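Local coordinates for protein 16S rRNA methylase (Uncultured bacterium, PDB 7JLZ) that probably methylates N1 of A1408 in 16S ribosomal RNA of the 30S subunit, a modification linked to aminoglycoside resistance, at residues K26-L31 with T49-I54; G92-L97 with S122-S127. All coordinates share one frame; numbering follows the deposited sequence. Where two conformers were deposited one is given.

Interaction 1 of 2, residues K26-L31 with T49-I54; sequences KVEVDL and TLFIGI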
# COMPACT_ATOMS: atom_id res chain seq x y z
N LYS A 26 -5.33 -14.12 6.40
CA LYS A 26 -5.27 -12.68 6.19
C LYS A 26 -4.68 -12.39 4.82
O LYS A 26 -3.72 -13.05 4.40
CB LYS A 26 -4.40 -11.95 7.22
CG LYS A 26 -4.79 -12.06 8.68
CD LYS A 26 -3.76 -11.25 9.50
CE LYS A 26 -4.06 -11.23 10.99
NZ LYS A 26 -3.71 -12.52 11.66
N VAL A 27 -5.22 -11.38 4.15
CA VAL A 27 -4.69 -10.88 2.89
C VAL A 27 -4.38 -9.40 3.07
O VAL A 27 -5.19 -8.66 3.64
CB VAL A 27 -5.68 -11.10 1.72
CG1 VAL A 27 -5.16 -10.45 0.44
CG2 VAL A 27 -5.94 -12.59 1.52
N GLU A 28 -3.20 -8.99 2.62
CA GLU A 28 -2.79 -7.59 2.66
C GLU A 28 -2.40 -7.14 1.26
O GLU A 28 -1.65 -7.83 0.56
CB GLU A 28 -1.62 -7.38 3.63
CG GLU A 28 -1.11 -5.94 3.59
CD GLU A 28 -0.13 -5.63 4.71
OE1 GLU A 28 -0.27 -6.22 5.80
OE2 GLU A 28 0.78 -4.79 4.48
N VAL A 29 -2.93 -5.99 0.85
CA VAL A 29 -2.58 -5.38 -0.43
C VAL A 29 -1.70 -4.17 -0.14
O VAL A 29 -2.05 -3.34 0.70
CB VAL A 29 -3.83 -4.97 -1.23
CG1 VAL A 29 -3.46 -4.14 -2.44
CG2 VAL A 29 -4.64 -6.24 -1.60
N ASP A 30 -0.58 -4.06 -0.86
CA ASP A 30 0.45 -3.05 -0.61
C ASP A 30 0.66 -2.20 -1.85
O ASP A 30 1.09 -2.71 -2.89
CB ASP A 30 1.76 -3.72 -0.20
CG ASP A 30 1.63 -4.46 1.10
OD1 ASP A 30 1.13 -3.84 2.06
OD2 ASP A 30 1.98 -5.65 1.17
N LEU A 31 0.38 -0.90 -1.74
CA LEU A 31 0.51 0.03 -2.85
C LEU A 31 1.61 1.03 -2.55
O LEU A 31 1.76 1.45 -1.40
CB LEU A 31 -0.79 0.80 -3.08
CG LEU A 31 -2.07 -0.02 -3.14
CD1 LEU A 31 -3.25 0.91 -3.40
CD2 LEU A 31 -1.91 -1.06 -4.24
N THR A 49 0.05 -14.65 6.30
CA THR A 49 -0.60 -13.58 5.57
C THR A 49 -0.13 -13.57 4.13
O THR A 49 1.06 -13.74 3.85
CB THR A 49 -0.31 -12.22 6.24
OG1 THR A 49 -0.85 -12.22 7.58
CG2 THR A 49 -0.91 -11.08 5.45
N LEU A 50 -1.06 -13.37 3.19
CA LEU A 50 -0.70 -13.18 1.79
C LEU A 50 -0.50 -11.69 1.53
O LEU A 50 -1.39 -10.88 1.80
CB LEU A 50 -1.79 -13.75 0.88
CG LEU A 50 -1.58 -13.57 -0.63
CD1 LEU A 50 -0.36 -14.33 -1.13
CD2 LEU A 50 -2.84 -14.01 -1.38
N PHE A 51 0.67 -11.33 1.02
CA PHE A 51 0.98 -9.94 0.70
C PHE A 51 0.99 -9.75 -0.81
O PHE A 51 1.69 -10.48 -1.53
CB PHE A 51 2.32 -9.52 1.30
CG PHE A 51 2.34 -9.54 2.81
CD1 PHE A 51 2.62 -10.71 3.49
CD2 PHE A 51 2.04 -8.40 3.55
CE1 PHE A 51 2.62 -10.75 4.88
CE2 PHE A 51 2.05 -8.44 4.95
CZ PHE A 51 2.33 -9.62 5.61
N ILE A 52 0.26 -8.74 -1.28
CA ILE A 52 0.09 -8.48 -2.70
C ILE A 52 0.57 -7.07 -3.00
O ILE A 52 -0.04 -6.10 -2.55
CB ILE A 52 -1.38 -8.63 -3.13
CG1 ILE A 52 -1.89 -10.00 -2.69
CG2 ILE A 52 -1.50 -8.40 -4.62
CD1 ILE A 52 -3.37 -10.26 -3.05
N GLY A 53 1.63 -6.95 -3.80
CA GLY A 53 2.08 -5.65 -4.28
C GLY A 53 1.51 -5.36 -5.66
O GLY A 53 1.48 -6.24 -6.52
N ILE A 54 1.09 -4.11 -5.88
CA ILE A 54 0.53 -3.68 -7.16
C ILE A 54 1.24 -2.42 -7.63
O ILE A 54 1.19 -1.39 -6.95
CB ILE A 54 -0.98 -3.43 -7.07
CG1 ILE A 54 -1.67 -4.63 -6.40
CG2 ILE A 54 -1.58 -3.18 -8.46
CD1 ILE A 54 -3.17 -4.40 -6.15
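Val-27 to Asp-30 run in parallel register with Leu-50 to Gly-53, the axes inclined at 23° and approaching to 4.6 Å. Backbone bonds pass in both directions, among them Glu-28 N to Leu-50 O at 2.7 Å and Ile-52 N to Glu-28 O at 2.8 Å; the last, Ile-54 N to Asp-30 O, is weak. On the face carrying Val-27, Val-29, Ile-52 and Ile-54, each valine reaches forward to the next isoleucine: CG1 of Val-29 meets CD1 of Ile-54 at 3.7 Å, and CG1 of Val-27 likewise meets CD1 of Ile-52. With helix 37-45 as the connection, the strands form a beta-alpha-beta unit of the Rossmann-like sheet common to class I methyltransferases. That helix packs on the other face, where Glu-28, Asp-30 and Phe-51 cluster. Glu-28 CG is anti to the backbone N (chi1 175°), and its extended chain brings OE1 to 3.3 Å from Phe-51 CE2, with carboxylate and ring 66° apart. The Asp-30 carboxylate lies nearly coplanar with the ring, OD2 approaching CD2 of Phe-51 edge-on at 3.6 Å. This buried OD2 has no polar partner in the model. Glu-28 OE2, which has a weak hydrogen bond with Thr-98 OG1, lies 2.6 Å from Asp-30 OD1, so one acid probably holds a proton. Thr-49 CG2 sits over one face of the phenyl ring, toward its rim.

Interaction 2 of 2, residues G92-L97 with S122-S127; sequences GTADKL and SNILKS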
# COMPACT_ATOMS: atom_id res chain seq x y z
N GLY A 92 -12.46 -6.01 -2.86
CA GLY A 92 -13.11 -6.71 -1.78
C GLY A 92 -12.32 -7.83 -1.15
O GLY A 92 -12.90 -8.65 -0.43
N THR A 93 -11.00 -7.89 -1.38
CA THR A 93 -10.20 -9.03 -0.95
C THR A 93 -9.29 -8.77 0.24
O THR A 93 -8.80 -9.73 0.84
CB THR A 93 -9.31 -9.56 -2.10
OG1 THR A 93 -8.32 -8.58 -2.44
CG2 THR A 93 -10.14 -9.91 -3.33
N ALA A 94 -9.03 -7.51 0.60
CA ALA A 94 -7.95 -7.18 1.52
C ALA A 94 -8.46 -7.02 2.95
O ALA A 94 -9.36 -6.23 3.22
CB ALA A 94 -7.26 -5.88 1.10
N ASP A 95 -7.84 -7.76 3.87
CA ASP A 95 -8.02 -7.48 5.29
C ASP A 95 -7.25 -6.24 5.71
O ASP A 95 -7.65 -5.55 6.66
CB ASP A 95 -7.57 -8.69 6.12
CG ASP A 95 -8.37 -9.94 5.80
OD1 ASP A 95 -9.57 -9.99 6.15
OD2 ASP A 95 -7.79 -10.86 5.18
N LYS A 96 -6.16 -5.95 5.02
CA LYS A 96 -5.39 -4.74 5.27
C LYS A 96 -4.89 -4.18 3.95
O LYS A 96 -4.46 -4.93 3.08
CB LYS A 96 -4.20 -4.98 6.21
CG LYS A 96 -3.47 -3.68 6.55
CD LYS A 96 -2.22 -3.88 7.38
CE LYS A 96 -1.62 -2.52 7.74
NZ LYS A 96 -0.37 -2.65 8.53
N LEU A 97 -4.96 -2.86 3.83
CA LEU A 97 -4.48 -2.12 2.67
C LEU A 97 -3.46 -1.11 3.17
O LEU A 97 -3.80 -0.25 3.98
CB LEU A 97 -5.62 -1.40 1.95
CG LEU A 97 -5.24 -0.48 0.80
CD1 LEU A 97 -4.54 -1.24 -0.31
CD2 LEU A 97 -6.51 0.21 0.27
N SER A 122 -11.72 2.14 -0.24
CA SER A 122 -12.72 1.39 0.49
C SER A 122 -13.13 0.13 -0.26
O SER A 122 -13.48 -0.88 0.36
CB SER A 122 -13.94 2.27 0.76
OG SER A 122 -14.50 1.96 2.03
N ASN A 123 -13.07 0.15 -1.60
CA ASN A 123 -13.53 -1.01 -2.36
C ASN A 123 -12.49 -2.12 -2.44
O ASN A 123 -12.85 -3.26 -2.72
CB ASN A 123 -13.97 -0.58 -3.76
CG ASN A 123 -15.35 0.08 -3.75
OD1 ASN A 123 -15.88 0.41 -2.69
ND2 ASN A 123 -15.93 0.25 -4.92
N ILE A 124 -11.21 -1.83 -2.21
CA ILE A 124 -10.25 -2.92 -2.05
C ILE A 124 -10.50 -3.65 -0.73
O ILE A 124 -10.33 -4.87 -0.64
CB ILE A 124 -8.82 -2.35 -2.13
CG1 ILE A 124 -8.51 -1.87 -3.55
CG2 ILE A 124 -7.78 -3.40 -1.67
CD1 ILE A 124 -7.20 -1.04 -3.64
N LEU A 125 -10.92 -2.93 0.31
CA LEU A 125 -10.98 -3.47 1.66
C LEU A 125 -12.22 -4.32 1.88
O LEU A 125 -13.30 -4.00 1.38
CB LEU A 125 -10.99 -2.33 2.68
CG LEU A 125 -9.64 -1.68 2.93
CD1 LEU A 125 -9.83 -0.41 3.74
CD2 LEU A 125 -8.78 -2.67 3.67
N LYS A 126 -12.06 -5.38 2.67
CA LYS A 126 -13.21 -6.06 3.25
C LYS A 126 -13.87 -5.15 4.27
O LYS A 126 -13.26 -4.18 4.76
CB LYS A 126 -12.78 -7.36 3.93
CG LYS A 126 -12.13 -8.39 3.04
CD LYS A 126 -11.90 -9.65 3.83
CE LYS A 126 -11.48 -10.80 2.96
NZ LYS A 126 -11.34 -12.04 3.77
N SER A 127 -15.12 -5.48 4.64
CA SER A 127 -15.91 -4.57 5.46
C SER A 127 -15.20 -4.19 6.75
O SER A 127 -15.17 -3.01 7.14
CB SER A 127 -17.28 -5.18 5.75
OG SER A 127 -17.16 -6.43 6.41
O HOH W 1 -9.00 -12.97 3.73
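Ala-94 and Leu-125 form a single parallel bridge, joining the start of strand 94-100, in the Rossmann-like sheet, to the short strand 125-126 that directly follows helix 120-124. Three backbone hydrogen bonds hold the segments together. Gly-92 N donates to Asn-123 O (2.8 Å), though the bond is bent, with 134° at the hydrogen. Ala-94 N donates to Ile-124 O, and Lys-126 N returns a nearly straight bond to Ala-94 O at 2.9 Å. The apolar contacts lie farther inside. CG2 of Ile-124 touches both Ala-94 CB and Leu-97 CD1, the isoleucine and Leu-97 side chains crossing at about a right angle, while Leu-125 CD2 comes within 3.8 Å of Leu-97 CB. Phe-86 and Leu-91 also pack on Ile-124. The charged contact lies nearer the surface. Lys-126 is extended beyond CG: CG meets the carbonyl oxygens of Gly-92 and Ala-94, CD lies 3.3 Å from Asp-95 OD1, and CE then meets Thr-93 O. The direct salt bridge is long, with 3.6 Å between Asp-95 OD1 and Lys-126 NZ. Asp-95 OD2 accepts a hydrogen bond from Val-27 N and another, at 2.8 Å, from a water whose unusually short approach to Lys-126 NZ is doubtful as a bond.

Interactions 1 and 2 meet through strands 26-31 and 94-100, which are neighbours in the same sheet; their centres lie about 10 Å apart. Asp-95 OD2, which takes the water in interaction 2, lies 2.8 Å from Val-27 N, so one carboxylate serves both contacts. Farther along, Val-29 N lies 2.9 Å from Lys-96 O, a probable backbone bond of the sheet. Val-29 also packs on Ala-94 and Leu-97, linking the valine and isoleucine face of interaction 1 to Ile-124 and Leu-125. Strand 26-31 leads into a glycine-rich loop that in class I methyltransferases binds S-adenosylmethionine, so interaction 1 probably ends near the cofactor site, whereas interaction 2 lies where strand 94-100 starts, at the other end of these parallel strands.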